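Local structure of maltose operon transcriptional repressor (Staphylococcus aureus subsp. aureus Mu50, 3HCW) at residues N182-T185 and R186-P190; D148-Q151 and G152-V156; D114-L117 and A118-L122; S17-P20 and I21-P25. The protein probably represses transcription of the maltose operon, its C-terminal fragment having the periplasmic-binding-protein-like fold that in LacI-type regulators senses an effector. All coordinates share one frame; numbering follows the deposited sequence.

In the fold
All four contacts are local, each within one helix or turn. Contacts 2 and 3 lie nearest each other, their centres 7 Å apart, where helices 144-159 and 115-129 pack side by side; both are regular, partly buried helix with polar side chains tied to the backbone or to each other. Contact 1 is a surface contact, about 29 Å from the centre of the chain, at the fraying end of helix 173-187, with one good backbone bond, then a weak one, and a water bridging N182 O and R186 N. Contact 4, across the chain's centre from contacts 2 and 3, is a short turn at the subunit interface, held mostly by backbone carbonyls and several weak bonds.

Contact 1 of 4, residues N182-T185 and R186-P190; sequences NLHT and RLKDP
L187 N donates to L183 O at 2.8 Å, a nearly straight bond with 164° at the hydrogen that meets the carbonyl almost head-on. One residue further on, K188 N reaches back to T185 O over three residues instead of four, and this bond is weak. Water 1 bridges the turn before it, giving a proton to N182 O and accepting from R186 N, both at 3.0 Å. D189 N closes the stretch on R186 O, while its own carboxylate turns forward to N191 N.

The packing is lighter. L183 and L187 stand one turn apart, and CD1 of L187 rests against CB of L183 at 3.8 Å. With CG of L187 set anti to its carbonyl carbon (chi1 -67°), the branch leans back over the preceding turn, and CG itself comes to 3.2 Å from L183 O. On another face H184 and K188 run alongside each other; in the lysine conformer modelled here, one of two, CD approaches NE2 of the H184 imidazole obliquely at 4.1 Å. In that same conformer the chain bends at chi2 and NZ forms a salt bridge with D221.

Helix 173-187 thus ends by degrees: bonds shorten in span, a water enters the backbone, L183 and L187 face strand 133-139 at I135, and the lysine charge is probably balanced by D221 beyond the turn.

Contact 2 of 4, residues D148-Q151 and G152-V156; sequences DRIQ and GFETV
Q151 and T155, one turn apart on helix 144-159, are joined by a side-chain hydrogen bond: NE2 of Q151 donates to OG1 of T155 at 2.8 Å. The hydroxyl lies almost in the plane of the amide, although the angle at the hydrogen is a bent 138°. The glutamine gets there by folding at chi2 (57°), which swings the amide along the helix toward T155, and the two side chains cross at a slant. Also polar are D148, in a salt bridge with K99, and R149, whose NE bonds to N115 OD1.

Among the backbone bonds, E154 N to I150 O is the straightest, 2.9 Å with 174° at the hydrogen. G152 N to D148 O and T155 N to Q151 O continue the regular i to i+4 pattern, their donors tilted from the carbonyl planes.

Van der Waals contact joins I150 and E154, which point the same way. CG2 of I150 lies 3.9 Å from OE1 of E154, and CG of the glutamate passes 3.4 Å from I150 O. F153 sends its ring to F136, within the beta-alpha-beta unit in which this helix links strands 133-139 and 163-169.

The chemistry divides the helix by face: an amide-hydroxyl link on the outward side, aromatic and aliphatic groups toward the sheet, and R149 reaching a glycerol, probably from the crystallisation liquor, that may mark a polar pocket.

Contact 3 of 4, residues D114-L117 and A118-L122; sequences DNIL and ASENL
D114 starts helix 115-129 from the N-cap position and meets A118 through its carbonyl, D114 O accepting A118 N at 3.0 Å. Its carboxylate serves the cap itself: OD2 takes L117 N at 3.3 Å, from above the carboxylate plane but in a straight line at the hydrogen (172°).

N115 is next. Its carbonyl receives S119 N from above the carbonyl plane. S119 is modelled in two conformers, and in the one described S119 OG also stands 2.8 Å from N115 O. That hydroxyl is the same distance from I116 O, and its one proton could go to either. In this conformer a chi1 of 49° sets OG between the backbone N and the carbonyl carbon, which turns the hydroxyl back over the preceding turn.

I116 O accepts E120 N almost end-on at 2.8 Å. The side chains of these two lie side by side, pointing the same way, and CG2 of I116 lies against the carboxylate, 3.4 Å from OE2 of E120. L117 O takes N121 N at 2.7 Å, while CD1 of L117 approaches OD1 of N121 at a slant.

The helix lies on the sheet beside helix 144-159. Toward that helix, N115 packs on D148, and E120 on T155 and V156; on the sheet side A118 settles on I243 and T277, and L122 on A225, F227 and L279, from strands 222-227, 241-244 and 272-280.

Contact 4 of 4, residues S17-P20 and I21-P25; sequences SEEP and IRLNP
R22 holds its CG between the backbone N and the carbonyl carbon (chi1 66°), which lays CG against S17 O and E18 O, and from there the chain runs extended to NE. NH2 ends 3.3 Å from S17 O in a weak, bent hydrogen bond that meets the guanidinium obliquely. In E18 a chi1 of -24°, close to eclipsed, sets CG beside I21, and the bend at chi2 only leads the carboxylate away; CD1 of I21 touches CG of E18 at 3.7 Å, both side chains heading the same way.

The backbone core of the turn is E18 O, gripped by two donors. R22 N comes to it at 2.9 Å, straight along the carbonyl direction, whereas I21 N at 2.8 Å approaches from above the carbonyl plane. The next bond, L23 N to E19 O, is weak.

This single helical turn, 19-22, precedes helix 25-39 of the periplasmic-binding-protein-like fold, and N24 is the N-cap of that helix, with OD1 accepting from F26 N. Its ND2 also makes a weak bond to P20 O, 3.4 Å away, which ties the cap back to the short turn.

L23 packs over E19: CD2 of L23 meets CG of the glutamate at 3.8 Å, the side chains crossing at an angle. S17 OG bonds to V49 O. The second subunit packs here too, P25 of that subunit on L23 and its Y231 on P20.

Contact 1 of 4, residues N182-T185 and R186-P190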
loop_
_atom_site.group_PDB
_atom_site.type_symbol
_atom_site.label_atom_id
_atom_site.label_comp_id
_atom_site.label_asym_id
_atom_site.label_seq_id
_atom_site.Cartn_x
_atom_site.Cartn_y
_atom_site.Cartn_z
ATOM N N ASN A 182 16.385 -12.087 21.378
ATOM C CA ASN A 182 17.273 -11.507 22.392
ATOM C C ASN A 182 16.581 -10.717 23.500
ATOM O O ASN A 182 17.074 -10.676 24.628
ATOM C CB ASN A 182 18.295 -10.597 21.723
ATOM C CG ASN A 182 19.598 -11.294 21.451
ATOM O OD1 ASN A 182 20.550 -11.147 22.212
ATOM N ND2 ASN A 182 19.649 -12.072 20.374
ATOM N N LEU A 183 15.447 -10.093 23.175
ATOM C CA LEU A 183 14.750 -9.210 24.107
ATOM C C LEU A 183 13.567 -9.895 24.763
ATOM O O LEU A 183 12.972 -9.351 25.683
ATOM C CB LEU A 183 14.267 -7.952 23.378
ATOM C CG LEU A 183 15.328 -6.970 22.877
ATOM C CD1 LEU A 183 14.691 -5.876 22.026
ATOM C CD2 LEU A 183 16.117 -6.376 24.041
ATOM N N HIS A 184 13.259 -11.098 24.289
ATOM C CA HIS A 184 12.042 -11.832 24.638
ATOM C C HIS A 184 11.756 -11.920 26.144
ATOM O O HIS A 184 10.639 -11.614 26.573
ATOM C CB HIS A 184 12.091 -13.219 23.985
ATOM C CG HIS A 184 10.842 -14.025 24.146
ATOM N ND1 HIS A 184 10.855 -15.402 24.173
ATOM C CD2 HIS A 184 9.547 -13.658 24.291
ATOM C CE1 HIS A 184 9.623 -15.849 24.322
ATOM N NE2 HIS A 184 8.811 -14.811 24.394
ATOM N N THR A 185 12.768 -12.306 26.929
ATOM C CA THR A 185 12.643 -12.426 28.383
ATOM C C THR A 185 12.337 -11.093 29.076
ATOM O O THR A 185 11.480 -11.045 29.954
ATOM C CB THR A 185 13.892 -13.111 29.033
ATOM O OG1 THR A 185 14.184 -14.335 28.348
ATOM C CG2 THR A 185 13.640 -13.427 30.510
ATOM N N ARG A 186 13.017 -10.020 28.673
ATOM C CA ARG A 186 12.740 -8.698 29.246
ATOM C C ARG A 186 11.384 -8.155 28.773
ATOM O O ARG A 186 10.641 -7.547 29.554
ATOM C CB ARG A 186 13.874 -7.709 28.953
ATOM C CG ARG A 186 13.833 -6.458 29.842
ATOM C CD ARG A 186 15.227 -5.940 30.150
ATOM N NE ARG A 186 15.232 -4.820 31.096
ATOM C CZ ARG A 186 15.217 -4.941 32.422
ATOM N NH1 ARG A 186 15.236 -3.849 33.176
ATOM N NH2 ARG A 186 15.181 -6.142 33.001
ATOM N N LEU A 187 11.058 -8.420 27.507
ATOM C CA LEU A 187 9.783 -8.025 26.916
ATOM C C LEU A 187 8.593 -8.711 27.589
ATOM O O LEU A 187 7.460 -8.246 27.478
ATOM C CB LEU A 187 9.771 -8.284 25.397
ATOM C CG LEU A 187 10.707 -7.434 24.514
ATOM C CD1 LEU A 187 10.528 -7.748 23.039
ATOM C CD2 LEU A 187 10.564 -5.932 24.724
ATOM N N LYS A 188 8.865 -9.803 28.304
ATOM C CA LYS A 188 7.845 -10.576 29.004
ATOM C C LYS A 188 7.850 -10.317 30.517
ATOM O O LYS A 188 7.015 -10.849 31.248
ATOM C CB LYS A 188 8.045 -12.067 28.721
ATOM C CG LYS A 188 6.768 -12.823 28.401
ATOM C CD LYS A 188 6.398 -12.695 26.929
ATOM C CE LYS A 188 5.270 -13.650 26.562
ATOM N NZ LYS A 188 3.934 -13.155 26.995
ATOM N N ASP A 189 8.802 -9.511 30.981
ATOM C CA ASP A 189 8.882 -9.149 32.392
ATOM C C ASP A 189 7.790 -8.137 32.752
ATOM O O ASP A 189 7.770 -7.030 32.211
ATOM C CB ASP A 189 10.261 -8.580 32.734
ATOM C CG ASP A 189 10.566 -8.639 34.227
ATOM O OD1 ASP A 189 11.612 -9.211 34.592
ATOM O OD2 ASP A 189 9.769 -8.122 35.040
ATOM N N PRO A 190 6.885 -8.513 33.677
ATOM C CA PRO A 190 5.745 -7.678 34.072
ATOM C C PRO A 190 6.129 -6.456 34.905
ATOM O O PRO A 190 5.375 -5.481 34.945
ATOM C CB PRO A 190 4.883 -8.630 34.908
ATOM C CG PRO A 190 5.442 -10.004 34.682
ATOM C CD PRO A 190 6.889 -9.791 34.406
HETATM O O HOH W 1 15.541 -10.653 27.225
#

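Contact 2 of 4, residues D148-Q151 and G152-V156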
loop_
_atom_site.group_PDB
_atom_site.type_symbol
_atom_site.label_atom_id
_atom_site.label_comp_id
_atom_site.label_asym_id
_atom_site.label_seq_id
_atom_site.Cartn_x
_atom_site.Cartn_y
_atom_site.Cartn_z
ATOM N N ASP A 148 17.226 12.268 12.216
ATOM C CA ASP A 148 16.315 13.207 12.880
ATOM C C ASP A 148 15.374 12.543 13.892
ATOM O O ASP A 148 15.193 13.058 14.978
ATOM C CB ASP A 148 15.475 13.944 11.848
ATOM C CG ASP A 148 16.238 15.020 11.129
ATOM O OD1 ASP A 148 15.594 15.762 10.353
ATOM O OD2 ASP A 148 17.466 15.131 11.341
ATOM N N ARG A 149 14.791 11.404 13.518
ATOM C CA ARG A 149 13.852 10.686 14.389
ATOM C C ARG A 149 14.555 9.994 15.563
ATOM O O ARG A 149 14.028 9.986 16.674
ATOM C CB ARG A 149 12.956 9.725 13.589
ATOM C CG ARG A 149 11.956 10.461 12.672
ATOM C CD ARG A 149 11.073 9.515 11.862
ATOM N NE ARG A 149 10.290 10.246 10.861
ATOM C CZ ARG A 149 9.663 9.694 9.819
ATOM N NH1 ARG A 149 9.716 8.386 9.611
ATOM N NH2 ARG A 149 8.999 10.462 8.962
ATOM N N ILE A 150 15.743 9.436 15.318
ATOM C CA ILE A 150 16.611 8.955 16.401
ATOM C C ILE A 150 16.963 10.085 17.381
ATOM O O ILE A 150 16.799 9.926 18.595
ATOM C CB ILE A 150 17.880 8.207 15.852
ATOM C CG1 ILE A 150 17.460 6.873 15.216
ATOM C CG2 ILE A 150 18.911 7.948 16.956
ATOM C CD1 ILE A 150 18.493 6.214 14.353
ATOM N N GLN A 151 17.420 11.227 16.862
ATOM C CA GLN A 151 17.755 12.377 17.714
ATOM C C GLN A 151 16.598 12.851 18.626
ATOM O O GLN A 151 16.807 13.121 19.806
ATOM C CB GLN A 151 18.278 13.547 16.873
ATOM C CG GLN A 151 18.734 14.775 17.689
ATOM C CD GLN A 151 19.814 14.442 18.704
ATOM O OE1 GLN A 151 20.965 14.185 18.341
ATOM N NE2 GLN A 151 19.447 14.446 19.988
ATOM N N GLY A 152 15.388 12.936 18.084
ATOM C CA GLY A 152 14.233 13.350 18.875
ATOM C C GLY A 152 13.879 12.340 19.952
ATOM O O GLY A 152 13.424 12.702 21.039
ATOM N N PHE A 153 14.096 11.066 19.638
ATOM C CA PHE A 153 13.809 9.963 20.541
ATOM C C PHE A 153 14.773 9.980 21.724
ATOM O O PHE A 153 14.348 9.913 22.888
ATOM C CB PHE A 153 13.930 8.641 19.764
ATOM C CG PHE A 153 13.965 7.405 20.626
ATOM C CD1 PHE A 153 12.785 6.836 21.091
ATOM C CD2 PHE A 153 15.182 6.790 20.939
ATOM C CE1 PHE A 153 12.816 5.676 21.870
ATOM C CE2 PHE A 153 15.221 5.649 21.709
ATOM C CZ PHE A 153 14.036 5.084 22.170
ATOM N N GLU A 154 16.065 10.049 21.400
ATOM C CA GLU A 154 17.149 10.086 22.370
ATOM C C GLU A 154 17.060 11.299 23.291
ATOM O O GLU A 154 17.435 11.218 24.455
ATOM C CB GLU A 154 18.502 10.125 21.647
ATOM C CG GLU A 154 18.933 8.829 20.987
ATOM C CD GLU A 154 20.372 8.901 20.490
ATOM O OE1 GLU A 154 20.712 9.877 19.793
ATOM O OE2 GLU A 154 21.169 7.994 20.806
ATOM N N THR A 155 16.602 12.429 22.756
ATOM C CA THR A 155 16.479 13.654 23.550
ATOM C C THR A 155 15.367 13.572 24.598
ATOM O O THR A 155 15.608 13.926 25.746
ATOM C CB THR A 155 16.312 14.905 22.668
ATOM O OG1 THR A 155 17.482 15.081 21.865
ATOM C CG2 THR A 155 16.138 16.148 23.517
ATOM N N VAL A 156 14.180 13.082 24.231
ATOM C CA VAL A 156 13.078 12.965 25.209
ATOM C C VAL A 156 13.376 11.873 26.242
ATOM O O VAL A 156 13.122 12.042 27.441
ATOM C CB VAL A 156 11.708 12.749 24.531
ATOM C CG1 VAL A 156 10.627 12.414 25.542
ATOM C CG2 VAL A 156 11.312 13.986 23.807
#

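Contact 3 of 4, residues D114-L117 and A118-L122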
loop_
_atom_site.group_PDB
_atom_site.type_symbol
_atom_site.label_atom_id
_atom_site.label_comp_id
_atom_site.label_asym_id
_atom_site.label_seq_id
_atom_site.Cartn_x
_atom_site.Cartn_y
_atom_site.Cartn_z
ATOM N N ASP A 114 9.073 18.413 10.331
ATOM C CA ASP A 114 10.025 18.556 11.433
ATOM C C ASP A 114 10.119 17.193 12.108
ATOM O O ASP A 114 9.281 16.821 12.926
ATOM C CB ASP A 114 9.602 19.679 12.400
ATOM C CG ASP A 114 10.662 19.995 13.465
ATOM O OD1 ASP A 114 10.560 21.061 14.112
ATOM O OD2 ASP A 114 11.585 19.183 13.686
ATOM N N ASN A 115 11.153 16.441 11.751
ATOM C CA ASN A 115 11.215 15.030 12.124
ATOM C C ASN A 115 11.755 14.803 13.525
ATOM O O ASN A 115 11.496 13.764 14.144
ATOM C CB ASN A 115 11.969 14.206 11.066
ATOM C CG ASN A 115 11.046 13.649 10.001
ATOM O OD1 ASN A 115 10.049 12.987 10.308
ATOM N ND2 ASN A 115 11.389 13.880 8.739
ATOM N N ILE A 116 12.485 15.789 14.032
ATOM C CA ILE A 116 12.873 15.791 15.436
ATOM C C ILE A 116 11.638 16.009 16.330
ATOM O O ILE A 116 11.371 15.215 17.223
ATOM C CB ILE A 116 13.992 16.794 15.711
ATOM C CG1 ILE A 116 15.238 16.400 14.890
ATOM C CG2 ILE A 116 14.280 16.847 17.198
ATOM C CD1 ILE A 116 16.454 17.283 15.048
ATOM N N LEU A 117 10.863 17.038 16.036
ATOM C CA LEU A 117 9.665 17.359 16.803
ATOM C C LEU A 117 8.645 16.222 16.741
ATOM O O LEU A 117 8.105 15.803 17.781
ATOM C CB LEU A 117 9.066 18.697 16.315
ATOM C CG LEU A 117 7.839 19.304 17.000
ATOM C CD1 LEU A 117 8.017 19.389 18.517
ATOM C CD2 LEU A 117 7.556 20.670 16.420
ATOM N N ALA A 118 8.436 15.674 15.542
ATOM C CA ALA A 118 7.509 14.547 15.351
ATOM C C ALA A 118 7.859 13.393 16.280
ATOM O O ALA A 118 6.980 12.889 17.014
ATOM C CB ALA A 118 7.488 14.087 13.899
ATOM N N SER A 119 9.148 13.023 16.283
ATOM C CA SER A 119 9.626 11.940 17.143
ATOM C C SER A 119 9.557 12.289 18.622
ATOM O O SER A 119 9.188 11.435 19.442
ATOM C CB SER A 119 11.037 11.472 16.754
ATOM O OG SER A 119 11.935 12.554 16.601
ATOM N N GLU A 120 9.896 13.534 18.961
ATOM C CA GLU A 120 9.803 14.008 20.329
ATOM C C GLU A 120 8.369 13.947 20.839
ATOM O O GLU A 120 8.154 13.556 21.970
ATOM C CB GLU A 120 10.322 15.432 20.437
ATOM C CG GLU A 120 11.811 15.490 20.501
ATOM C CD GLU A 120 12.368 16.878 20.501
ATOM O OE1 GLU A 120 11.581 17.856 20.514
ATOM O OE2 GLU A 120 13.614 16.974 20.488
ATOM N N ASN A 121 7.411 14.345 19.996
ATOM C CA ASN A 121 5.994 14.237 20.309
ATOM C C ASN A 121 5.573 12.796 20.563
ATOM O O ASN A 121 4.837 12.518 21.514
ATOM C CB ASN A 121 5.136 14.822 19.182
ATOM C CG ASN A 121 5.231 16.313 19.103
ATOM O OD1 ASN A 121 5.594 16.964 20.071
ATOM N ND2 ASN A 121 4.913 16.871 17.935
ATOM N N LEU A 122 6.034 11.887 19.704
ATOM C CA LEU A 122 5.705 10.472 19.852
ATOM C C LEU A 122 6.363 9.887 21.092
ATOM O O LEU A 122 5.688 9.202 21.877
ATOM C CB LEU A 122 6.093 9.670 18.604
ATOM C CG LEU A 122 5.653 8.204 18.518
ATOM C CD1 LEU A 122 4.175 8.117 18.201
ATOM C CD2 LEU A 122 6.460 7.462 17.450
#

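Contact 4 of 4, residues S17-P20 and I21-P25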
loop_
_atom_site.group_PDB
_atom_site.type_symbol
_atom_site.label_atom_id
_atom_site.label_comp_id
_atom_site.label_asym_id
_atom_site.label_seq_id
_atom_site.Cartn_x
_atom_site.Cartn_y
_atom_site.Cartn_z
ATOM N N SER A 17 12.747 0.859 -6.325
ATOM C CA SER A 17 11.518 0.363 -6.958
ATOM C C SER A 17 10.931 -0.800 -6.172
ATOM O O SER A 17 9.883 -1.342 -6.545
ATOM C CB SER A 17 11.799 -0.109 -8.385
ATOM O OG SER A 17 12.947 0.518 -8.911
ATOM N N GLU A 18 11.619 -1.159 -5.084
ATOM C CA GLU A 18 11.347 -2.356 -4.278
ATOM C C GLU A 18 9.885 -2.482 -3.863
ATOM O O GLU A 18 9.180 -1.479 -3.721
ATOM C CB GLU A 18 12.234 -2.381 -3.021
ATOM C CG GLU A 18 13.544 -1.585 -3.104
ATOM C CD GLU A 18 14.570 -2.182 -4.054
ATOM O OE1 GLU A 18 15.011 -1.458 -4.976
ATOM O OE2 GLU A 18 14.934 -3.365 -3.879
ATOM N N GLU A 19 9.445 -3.727 -3.683
ATOM C CA GLU A 19 8.080 -4.031 -3.240
ATOM C C GLU A 19 7.642 -3.255 -1.977
ATOM O O GLU A 19 6.566 -2.676 -1.987
ATOM C CB GLU A 19 7.859 -5.549 -3.086
ATOM C CG GLU A 19 6.404 -5.992 -3.256
ATOM C CD GLU A 19 6.033 -7.223 -2.428
ATOM O OE1 GLU A 19 6.927 -7.817 -1.780
ATOM O OE2 GLU A 19 4.836 -7.591 -2.421
ATOM N N PRO A 20 8.474 -3.207 -0.904
ATOM C CA PRO A 20 8.014 -2.352 0.202
ATOM C C PRO A 20 8.246 -0.835 0.028
ATOM O O PRO A 20 8.005 -0.082 0.973
ATOM C CB PRO A 20 8.816 -2.873 1.411
ATOM C CG PRO A 20 9.620 -4.051 0.913
ATOM C CD PRO A 20 9.746 -3.867 -0.557
ATOM N N ILE A 21 8.697 -0.403 -1.155
ATOM C CA ILE A 21 8.930 1.025 -1.453
ATOM C C ILE A 21 7.866 1.609 -2.391
ATOM O O ILE A 21 7.306 2.669 -2.114
ATOM C CB ILE A 21 10.369 1.287 -1.995
ATOM C CG1 ILE A 21 11.393 1.109 -0.866
ATOM C CG2 ILE A 21 10.490 2.685 -2.604
ATOM C CD1 ILE A 21 12.818 1.547 -1.205
ATOM N N ARG A 22 7.580 0.915 -3.492
ATOM C CA ARG A 22 6.497 1.323 -4.393
ATOM C C ARG A 22 5.111 1.020 -3.808
ATOM O O ARG A 22 4.105 1.559 -4.278
ATOM C CB ARG A 22 6.658 0.707 -5.792
ATOM C CG ARG A 22 6.508 -0.811 -5.857
ATOM C CD ARG A 22 6.047 -1.251 -7.243
ATOM N NE ARG A 22 5.723 -2.677 -7.290
ATOM C CZ ARG A 22 6.558 -3.630 -7.707
ATOM N NH1 ARG A 22 6.163 -4.900 -7.711
ATOM N NH2 ARG A 22 7.787 -3.324 -8.125
ATOM N N LEU A 23 5.074 0.165 -2.784
ATOM C CA LEU A 23 3.844 -0.139 -2.038
ATOM C C LEU A 23 3.787 0.660 -0.749
ATOM O O LEU A 23 2.779 0.602 -0.025
ATOM C CB LEU A 23 3.758 -1.624 -1.682
ATOM C CG LEU A 23 3.208 -2.736 -2.589
ATOM C CD1 LEU A 23 3.788 -2.743 -4.004
ATOM C CD2 LEU A 23 3.465 -4.075 -1.901
ATOM N N ASN A 24 4.869 1.392 -0.462
ATOM C CA ASN A 24 4.941 2.228 0.734
ATOM C C ASN A 24 3.974 3.386 0.554
ATOM O O ASN A 24 4.129 4.168 -0.378
ATOM C CB ASN A 24 6.367 2.756 0.953
ATOM C CG ASN A 24 6.638 3.150 2.390
ATOM O OD1 ASN A 24 5.847 3.852 3.023
ATOM N ND2 ASN A 24 7.775 2.702 2.916
ATOM N N PRO A 25 2.974 3.493 1.444
ATOM C CA PRO A 25 1.961 4.550 1.428
ATOM C C PRO A 25 2.528 5.964 1.551
ATOM O O PRO A 25 1.806 6.930 1.304
ATOM C CB PRO A 25 1.111 4.245 2.671
ATOM C CG PRO A 25 1.302 2.805 2.913
ATOM C CD PRO A 25 2.753 2.565 2.565
#